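Local coordinates for protein intracellular exo-alpha-(1->5)-L-arabinofuranosidase (Bifidobacterium longum, PDB 2Y2W) that removes terminal arabinofuranosyl units from branched and debranched arabinans and from arabinoxylan, as an intracellular family 51 glycoside hydrolase of plant cell wall breakdown, at residues G148-Y153 with V197-E202; T316-A321 with I334-D339. One frame throughout, in Å; residues are numbered along the deposited sequence.

Interaction 1 (G148-Y153 with V197-E202)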
# COMPACT_ATOMS: atom_id res chain seq x y z
N GLY D 148 1.53 25.06 10.16
CA GLY D 148 2.04 24.03 9.27
C GLY D 148 3.54 24.20 9.14
O GLY D 148 4.15 24.96 9.90
N ILE D 149 4.13 23.51 8.17
CA ILE D 149 5.59 23.52 8.00
C ILE D 149 6.14 24.89 7.58
O ILE D 149 7.26 25.24 7.95
CB ILE D 149 6.09 22.36 7.07
CG1 ILE D 149 7.62 22.24 7.10
CG2 ILE D 149 5.55 22.51 5.65
CD1 ILE D 149 8.20 21.96 8.48
N ASP D 150 5.36 25.66 6.83
CA ASP D 150 5.69 27.04 6.49
C ASP D 150 5.86 27.87 7.77
O ASP D 150 6.84 28.59 7.93
CB ASP D 150 4.60 27.67 5.62
CG ASP D 150 4.62 27.20 4.17
OD1 ASP D 150 5.66 26.67 3.71
OD2 ASP D 150 3.59 27.37 3.48
N ASP D 151 4.88 27.73 8.67
CA ASP D 151 4.82 28.54 9.88
C ASP D 151 5.81 28.06 10.94
O ASP D 151 6.47 28.88 11.58
CB ASP D 151 3.39 28.54 10.45
CG ASP D 151 2.38 29.14 9.48
OD1 ASP D 151 2.48 30.35 9.17
OD2 ASP D 151 1.48 28.40 9.03
N PHE D 152 5.91 26.75 11.12
CA PHE D 152 6.85 26.19 12.09
C PHE D 152 8.31 26.46 11.69
O PHE D 152 9.18 26.58 12.56
CB PHE D 152 6.63 24.69 12.33
CG PHE D 152 7.42 24.15 13.49
CD1 PHE D 152 6.98 24.33 14.79
CD2 PHE D 152 8.62 23.48 13.27
CE1 PHE D 152 7.72 23.85 15.86
CE2 PHE D 152 9.36 22.99 14.34
CZ PHE D 152 8.91 23.17 15.63
N TYR D 153 8.56 26.56 10.39
CA TYR D 153 9.85 26.99 9.88
C TYR D 153 10.18 28.40 10.38
O TYR D 153 11.28 28.66 10.86
CB TYR D 153 9.91 26.95 8.35
CG TYR D 153 11.14 27.62 7.79
CD1 TYR D 153 12.39 26.99 7.85
CD2 TYR D 153 11.07 28.90 7.23
CE1 TYR D 153 13.53 27.61 7.34
CE2 TYR D 153 12.20 29.52 6.73
CZ TYR D 153 13.43 28.87 6.79
OH TYR D 153 14.55 29.49 6.29
N VAL D 197 8.27 29.11 -2.53
CA VAL D 197 8.65 30.47 -2.90
C VAL D 197 7.43 31.39 -2.92
O VAL D 197 7.45 32.49 -2.35
CB VAL D 197 9.38 30.51 -4.27
CG1 VAL D 197 9.74 31.94 -4.67
CG2 VAL D 197 10.64 29.64 -4.24
N ALA D 198 6.36 30.93 -3.57
CA ALA D 198 5.10 31.68 -3.64
C ALA D 198 4.45 31.83 -2.27
O ALA D 198 3.74 32.81 -2.02
CB ALA D 198 4.15 31.01 -4.61
N ASN D 199 4.70 30.87 -1.38
CA ASN D 199 4.17 30.91 -0.02
C ASN D 199 4.95 31.81 0.94
O ASN D 199 4.56 31.98 2.09
CB ASN D 199 4.05 29.49 0.55
CG ASN D 199 2.98 28.66 -0.14
OD1 ASN D 199 2.25 29.14 -1.00
ND2 ASN D 199 2.89 27.39 0.24
N GLY D 200 6.06 32.39 0.46
CA GLY D 200 6.81 33.38 1.22
C GLY D 200 8.20 32.97 1.69
O GLY D 200 8.89 33.76 2.33
N ILE D 201 8.60 31.74 1.37
CA ILE D 201 9.91 31.23 1.77
C ILE D 201 10.72 30.86 0.53
O ILE D 201 10.50 29.82 -0.09
CB ILE D 201 9.80 30.04 2.75
CG1 ILE D 201 8.96 30.44 3.98
CG2 ILE D 201 11.18 29.56 3.19
CD1 ILE D 201 8.17 29.31 4.59
N GLU D 202 11.65 31.74 0.17
CA GLU D 202 12.39 31.64 -1.08
C GLU D 202 13.46 30.55 -1.04
O GLU D 202 13.53 29.70 -1.92
CB GLU D 202 13.02 33.00 -1.43
CG GLU D 202 13.61 33.09 -2.83
CD GLU D 202 14.05 34.50 -3.20
OE1 GLU D 202 14.28 35.32 -2.27
OE2 GLU D 202 14.17 34.79 -4.41

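Interaction 2 (T316-A321 with I334-D339)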
# COMPACT_ATOMS: atom_id res chain seq x y z
N THR D 316 20.12 -2.49 25.13
CA THR D 316 19.41 -3.44 24.27
C THR D 316 19.26 -2.93 22.83
O THR D 316 19.44 -3.69 21.88
CB THR D 316 18.01 -3.79 24.85
OG1 THR D 316 18.12 -4.02 26.26
CG2 THR D 316 17.43 -5.03 24.18
N VAL D 317 18.92 -1.65 22.69
CA VAL D 317 18.75 -1.05 21.37
C VAL D 317 20.10 -0.95 20.64
O VAL D 317 20.18 -1.23 19.44
CB VAL D 317 18.04 0.33 21.45
CG1 VAL D 317 18.03 1.02 20.09
CG2 VAL D 317 16.62 0.16 21.96
N SER D 318 21.14 -0.56 21.37
CA SER D 318 22.50 -0.49 20.84
C SER D 318 22.96 -1.85 20.30
O SER D 318 23.50 -1.93 19.20
CB SER D 318 23.48 -0.00 21.90
OG SER D 318 23.10 1.28 22.38
N ASP D 319 22.72 -2.90 21.09
CA ASP D 319 23.08 -4.26 20.70
C ASP D 319 22.33 -4.68 19.44
O ASP D 319 22.90 -5.35 18.57
CB ASP D 319 22.79 -5.22 21.86
CG ASP D 319 23.18 -6.65 21.55
OD1 ASP D 319 24.38 -6.91 21.32
OD2 ASP D 319 22.28 -7.52 21.55
N ALA D 320 21.07 -4.28 19.36
CA ALA D 320 20.24 -4.51 18.17
C ALA D 320 20.77 -3.73 16.97
O ALA D 320 20.79 -4.25 15.85
CB ALA D 320 18.79 -4.14 18.46
N ALA D 321 21.19 -2.49 17.21
CA ALA D 321 21.79 -1.65 16.18
C ALA D 321 23.16 -2.18 15.73
O ALA D 321 23.52 -2.08 14.55
CB ALA D 321 21.90 -0.22 16.66
N ILE D 334 24.87 3.01 13.57
CA ILE D 334 23.58 3.65 13.73
C ILE D 334 23.53 4.25 15.13
O ILE D 334 23.62 3.52 16.12
CB ILE D 334 22.40 2.64 13.56
CG1 ILE D 334 22.49 1.88 12.23
CG2 ILE D 334 21.05 3.34 13.75
CD1 ILE D 334 22.41 2.73 10.98
N ALA D 335 23.40 5.57 15.20
CA ALA D 335 23.27 6.27 16.48
C ALA D 335 21.84 6.14 17.02
O ALA D 335 20.90 5.87 16.28
CB ALA D 335 23.66 7.73 16.34
N LEU D 336 21.71 6.33 18.33
CA LEU D 336 20.41 6.27 18.99
C LEU D 336 19.79 7.66 19.10
O LEU D 336 20.49 8.65 19.35
CB LEU D 336 20.54 5.65 20.38
CG LEU D 336 20.33 4.14 20.55
CD1 LEU D 336 21.24 3.31 19.64
CD2 LEU D 336 20.54 3.75 22.01
N SER D 337 18.48 7.72 18.90
CA SER D 337 17.73 8.97 19.00
C SER D 337 16.57 8.83 19.98
O SER D 337 15.50 8.33 19.63
CB SER D 337 17.21 9.39 17.62
OG SER D 337 16.54 10.64 17.68
N PHE D 338 16.80 9.28 21.22
CA PHE D 338 15.76 9.29 22.24
C PHE D 338 14.76 10.42 22.01
O PHE D 338 14.63 11.33 22.83
CB PHE D 338 16.38 9.39 23.64
CG PHE D 338 16.39 8.10 24.40
CD1 PHE D 338 17.41 7.18 24.22
CD2 PHE D 338 15.37 7.80 25.30
CE1 PHE D 338 17.41 5.98 24.92
CE2 PHE D 338 15.36 6.61 26.00
CZ PHE D 338 16.39 5.69 25.82
N ASP D 339 14.04 10.34 20.89
CA ASP D 339 13.21 11.45 20.41
C ASP D 339 11.88 11.62 21.14
O ASP D 339 11.14 12.57 20.87
CB ASP D 339 13.03 11.40 18.89
CG ASP D 339 12.52 10.06 18.38
OD1 ASP D 339 12.16 9.18 19.20
OD2 ASP D 339 12.48 9.88 17.14

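Interaction 1 (G148-Y153 with V197-E202)
With CG1 of Ile201 turned beside its own backbone N (chi1 -56°), the two arms of this side chain part company: the longer one ends between Asp150 and Tyr153, while CG2 lies against the Tyr153 ring. CD1 of Ile201 settles 3.7 Å from the carbonyl O of Asp150 and also 3.7 Å from its carboxylate OD1, so one methyl group touches both the backbone and the carboxylate of Asp150. CG2 of Ile201 comes obliquely against the Tyr153 ring, 3.7 Å from CE2, and the two side chains run antiparallel alongside one another. With an alanine in place of Ile201, the CG2 and CD1 methyls that now lie against CE2 and CD2 of Tyr153 would be gone, and a gap would probably open between Tyr153 and Asp150.

Beside this apolar pairing runs a polar one. ND2 of Asn199 gives OD2 of Asp150 a weak hydrogen bond, 3.3 Å long and bent to 132°, with carboxylate and amide planes 79° apart. The firmer tie is Tyr183, whose hydroxyl bonds both OD1 of Asp150 and ND2 of Asn199 and so bridges the two segments from outside. Tyr153 sends its own hydroxyl to Glu203. Gly200, with positive phi, closes helix 191-198 in a Schellman motif and turns the chain so that Ile201 can reach across.

The contact thus sets the first turn of helix 149-159 against the turn that leaves helix 191-198. Tyr183 belongs to helix 174-185, and elsewhere on helix 149-159, Ile149 and Phe152 pack on barrel strand 162-167.

Interaction 2 (T316-A321 with I334-D339)
Leu336 and Val317 meet where an outer helix of the (beta/alpha)8 barrel lies on the strand that follows it, 307-327 on 335-341. CG1 of Val317, held anti to the backbone N (chi1 173°), lies 3.9 Å from CG of Leu336, at the fork of the leucine, with CD1 almost as near; the two side chains approach at a slant. One residue along the helix, Ser318 sets OG 3.6 Å from CD2 of Leu336. The leucine therefore sits against two successive helix residues, one branched and apolar, the other a small hydroxyl. A turn further on, Ala321 needs no more than its CB, which lies 4.2 Å from CB of Ile334 and equally far from the carbonyl O of Ile334. Val317, Ser318 and Ala321 make one face of the helix, and the contact is mainly apolar and largely buried.

Around this first shell, the polar groups have partners of their own. OG of Ser318 bonds back to the carbonyl of Ile314 in its own helix, so the hydroxyl can rest beside leucine methyls. The carbonyl of Ile334 takes a bond from NE of Arg401, which also touches Ser318 and Ala321. Farther out, strand 335-341 is clasped between parallel strands 280-287 and 402-408: Ala335 and Ser337 bond to the backbone of the former, and Leu336 packs on Val402 of the latter. The same strand goes on to Glu340, the nucleophile by similarity. Just before it, Phe338 centres an inverse gamma turn, in which N of Asp339 makes a weak bond of 2.8 Å to the carbonyl O of Ser337.

In the fold
Interactions 1 and 2 illustrate two ways of packing the shell of one (beta/alpha)8 barrel. Interaction 1 comes first along the chain and joins helix 149-159 to the turn after helix 191-198, elements that lie on either side of strand 162-167 in sequence; interaction 2 closes before the last barrel strand and sets helix 307-327 on strand 335-341. The two are in series and do not touch: their centres are 33 Å apart, their nearest atoms about 12 Å. What they share is the parallel sheet itself, against whose strands both first helices pack. Neither lies at an annotated site: one ties a helix start to a helix exit in the outer shell, the other seats a helix on the barrel wall.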